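Local coordinates for Bpsl1147 (Burkholderia pseudomallei, PDB 5A4O), which probably binds DNA, single-stranded DNA in particular, as a bacterial homolog of the eukaryotic transcription coactivator PC4, at residues A[19-24]-A[36-41]. Numbering follows the deposited sequence.
Sequences QRIRIS and VRLVVV
Arg20 and Val39 form a hydrogen-bonded pair in the central beta hairpin of the four-stranded antiparallel PC4-type sheet, Val39 N reaching Arg20 O at 2.9 Å in an almost straight bond (176° at the hydrogen). Arg22 and Arg37 make the second such pair; its return bond, Arg37 N to Arg22 O, is the most bent of the four backbone bonds across the two pairs (141°). Between the pairs, Ile21 CA and Leu38 CA turn their hydrogens toward the carbonyl oxygens of Arg37 and Arg20.

Gln19, Ile21, Ile23, Val36, Leu38 and Val40 share one face. There Gln19 lies alongside Val40 and slants over Leu38. Its CB is 4.0 Å from Leu38 CD1, CG packs on Val40 CG1, CD is back beside Leu38 CD1, and the amide ends part: OE1 stays by that methyl, while NE2 ends 3.8 Å from Val40 CG1. Ile21 divides likewise. CG2, anti to the backbone N, meets Val36 CG1, and CD1 folds back (chi2 -65°) onto Leu38 CA and CD1. Ile54 of the second subunit packs on Ile21 and Val36, tying this face to the dimer.

On the reverse face Arg20 reaches out to Asp12 and Arg22 to Ser6 and Thr9, whereas Arg37 turns back along its own strand to Asp35 and also reaches Thr50 on the neighbouring strand. Val39 sits between Arg20 and Arg22: CG1 lies 3.9 Å from Arg22 CB, and CG2 is 3.8 Å from Arg20 CB.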
ATOM      1  N   GLN A  19       4.817  13.265  -6.507  1.00 16.71           N
ATOM      2  CA  GLN A  19       4.397  12.168  -5.638  1.00 16.45           C
ATOM      3  C   GLN A  19       4.877  10.862  -6.238  1.00 15.50           C
ATOM      4  O   GLN A  19       4.886  10.694  -7.468  1.00 15.11           O
ATOM      5  CB  GLN A  19       2.875  12.101  -5.538  1.00 18.35           C
ATOM      6  CG  GLN A  19       2.203  13.371  -5.050  1.00 21.62           C
ATOM      7  CD  GLN A  19       0.823  13.123  -4.492  1.00 25.11           C
ATOM      8  OE1 GLN A  19       0.064  12.277  -4.968  1.00 28.32           O
ATOM      9  NE2 GLN A  19       0.484  13.877  -3.452  1.00 31.07           N
ATOM     10  N   ARG A  20       5.286   9.947  -5.375  1.00 15.24           N
ATOM     11  CA  ARG A  20       5.678   8.613  -5.798  1.00 14.30           C
ATOM     12  C   ARG A  20       5.194   7.663  -4.770  1.00 13.29           C
ATOM     13  O   ARG A  20       4.905   8.059  -3.646  1.00 12.11           O
ATOM     14  CB  ARG A  20       7.192   8.502  -5.895  1.00 14.75           C
ATOM     15  CG  ARG A  20       7.795   9.369  -6.951  1.00 15.21           C
ATOM     16  CD  ARG A  20       9.308   9.209  -6.952  1.00 16.54           C
ATOM     17  NE  ARG A  20       9.923  10.149  -7.857  1.00 18.80           N
ATOM     18  CZ  ARG A  20      11.233  10.291  -8.029  1.00 20.69           C
ATOM     19  NH1 ARG A  20      12.099   9.545  -7.363  1.00 20.14           N
ATOM     20  NH2 ARG A  20      11.673  11.205  -8.872  1.00 21.68           N
ATOM     21  N   ILE A  21       5.062   6.413  -5.167  1.00 13.16           N
ATOM     22  CA  ILE A  21       4.813   5.341  -4.226  1.00 13.85           C
ATOM     23  C   ILE A  21       6.137   4.587  -4.054  1.00 12.98           C
ATOM     24  O   ILE A  21       6.633   3.967  -5.009  1.00 13.17           O
ATOM     25  CB  ILE A  21       3.722   4.379  -4.691  1.00 14.64           C
ATOM     26  CG1 ILE A  21       2.389   5.103  -4.917  1.00 17.04           C
ATOM     27  CG2 ILE A  21       3.606   3.203  -3.713  1.00 15.31           C
ATOM     28  CD1 ILE A  21       1.754   5.697  -3.680  1.00 19.06           C
ATOM     29  N   ARG A  22       6.711   4.650  -2.844  1.00 12.13           N
ATOM     30  CA  ARG A  22       7.992   4.000  -2.543  1.00 12.10           C
ATOM     31  C   ARG A  22       7.775   2.670  -1.825  1.00 11.41           C
ATOM     32  O   ARG A  22       7.049   2.596  -0.838  1.00 10.92           O
ATOM     33  CB  ARG A  22       8.863   4.921  -1.686  1.00 14.29           C
ATOM     34  CG  ARG A  22      10.242   4.313  -1.322  1.00 16.00           C
ATOM     35  CD  ARG A  22      11.149   5.227  -0.474  1.00 19.05           C
ATOM     36  NE  ARG A  22      12.455   4.559  -0.106  1.00 23.35           N
ATOM     37  CZ  ARG A  22      12.847   4.135   1.120  1.00 22.96           C
ATOM     38  NH1 ARG A  22      12.098   4.302   2.204  1.00 25.01           N
ATOM     39  NH2 ARG A  22      14.042   3.565   1.276  1.00 24.38           N
ATOM     40  N   ILE A  23       8.388   1.615  -2.342  1.00 10.63           N
ATOM     41  CA  ILE A  23       8.287   0.310  -1.759  1.00 10.70           C
ATOM     42  C   ILE A  23       9.667   0.078  -1.215  1.00 11.01           C
ATOM     43  O   ILE A  23      10.642   0.146  -1.976  1.00 11.86           O
ATOM     44  CB  ILE A  23       7.929  -0.753  -2.820  1.00 11.10           C
ATOM     45  CG1 ILE A  23       6.512  -0.462  -3.377  1.00 11.45           C
ATOM     46  CG2 ILE A  23       7.988  -2.150  -2.221  1.00 11.14           C
ATOM     47  CD1 ILE A  23       6.102  -1.361  -4.507  1.00 12.13           C
ATOM     48  N   SER A  24       9.755  -0.111   0.098  1.00 10.73           N
ATOM     49  CA  SER A  24      11.038  -0.240   0.775  1.00 12.06           C
ATOM     50  C   SER A  24      11.019  -1.470   1.700  1.00 12.67           C
ATOM     51  O   SER A  24       9.964  -2.002   2.048  1.00 12.08           O
ATOM     52  CB  SER A  24      11.381   1.052   1.503  1.00 13.01           C
ATOM     53  OG  SER A  24      10.450   1.325   2.540  1.00 14.65           O
ATOM     54  N   VAL A  36       5.022   0.312   2.032  1.00 13.19           N
ATOM     55  CA  VAL A  36       4.486   0.789   0.756  1.00 12.73           C
ATOM     56  C   VAL A  36       3.867   2.127   1.076  1.00 11.68           C
ATOM     57  O   VAL A  36       2.936   2.182   1.858  1.00 10.33           O
ATOM     58  CB  VAL A  36       3.408  -0.155   0.203  1.00 13.42           C
ATOM     59  CG1 VAL A  36       2.830   0.380  -1.083  1.00 13.48           C
ATOM     60  CG2 VAL A  36       3.982  -1.555   0.020  1.00 14.28           C
ATOM     61  N   ARG A  37       4.404   3.210   0.520  1.00 11.21           N
ATOM     62  CA  ARG A  37       4.120   4.551   1.107  1.00 11.76           C
ATOM     63  C   ARG A  37       4.186   5.637   0.095  1.00 11.59           C
ATOM     64  O   ARG A  37       5.129   5.695  -0.683  1.00 11.93           O
ATOM     65  CB  ARG A  37       5.144   4.864   2.214  1.00 12.61           C
ATOM     66  CG  ARG A  37       4.798   6.052   3.137  1.00 12.71           C
ATOM     67  CD  ARG A  37       5.630   6.038   4.421  1.00 12.32           C
ATOM     68  NE  ARG A  37       5.365   4.833   5.198  1.00 12.93           N
ATOM     69  CZ  ARG A  37       4.306   4.624   5.974  1.00 13.10           C
ATOM     70  NH1 ARG A  37       3.392   5.556   6.193  1.00 13.72           N
ATOM     71  NH2 ARG A  37       4.185   3.455   6.594  1.00 14.12           N
ATOM     72  N   LEU A  38       3.188   6.514   0.148  1.00 12.41           N
ATOM     73  CA  LEU A  38       3.184   7.759  -0.580  1.00 12.54           C
ATOM     74  C   LEU A  38       4.290   8.697  -0.034  1.00 12.57           C
ATOM     75  O   LEU A  38       4.333   9.027   1.171  1.00 12.46           O
ATOM     76  CB  LEU A  38       1.805   8.413  -0.497  1.00 13.51           C
ATOM     77  CG  LEU A  38       1.697   9.778  -1.189  1.00 14.40           C
ATOM     78  CD1 LEU A  38       1.819   9.556  -2.664  1.00 14.78           C
ATOM     79  CD2 LEU A  38       0.400  10.508  -0.833  1.00 16.43           C
ATOM     80  N   VAL A  39       5.177   9.107  -0.929  1.00 12.33           N
ATOM     81  CA  VAL A  39       6.225  10.069  -0.637  1.00 13.69           C
ATOM     82  C   VAL A  39       6.005  11.289  -1.531  1.00 14.72           C
ATOM     83  O   VAL A  39       5.526  11.143  -2.645  1.00 14.91           O
ATOM     84  CB  VAL A  39       7.630   9.467  -0.806  1.00 13.62           C
ATOM     85  CG1 VAL A  39       7.772   8.214   0.054  1.00 13.70           C
ATOM     86  CG2 VAL A  39       7.939   9.152  -2.275  1.00 14.09           C
ATOM     87  N   VAL A  40       6.267  12.471  -1.005  1.00 16.40           N
ATOM     88  CA  VAL A  40       5.960  13.723  -1.697  1.00 19.95           C
ATOM     89  C   VAL A  40       7.112  14.725  -1.654  1.00 23.09           C
ATOM     90  O   VAL A  40       7.865  14.750  -0.731  1.00 21.81           O
ATOM     91  CB  VAL A  40       4.698  14.441  -1.144  1.00 19.08           C
ATOM     92  CG1 VAL A  40       3.478  13.559  -1.146  1.00 18.99           C
ATOM     93  CG2 VAL A  40       4.971  14.966   0.217  1.00 19.91           C
ATOM     94  N   VAL A  41       7.211  15.540  -2.691  1.00 26.79           N
ATOM     95  CA  VAL A  41       8.337  16.410  -2.809  1.00 33.09           C
ATOM     96  C   VAL A  41       8.347  17.442  -1.714  1.00 35.96           C
ATOM     97  O   VAL A  41       7.345  17.870  -1.242  1.00 34.82           O
ATOM     98  CB  VAL A  41       8.361  17.228  -4.097  1.00 34.60           C
ATOM     99  CG1 VAL A  41       9.164  16.622  -5.212  1.00 35.94           C
ATOM    100  CG2 VAL A  41       7.012  17.726  -4.486  1.00 36.58           C
TER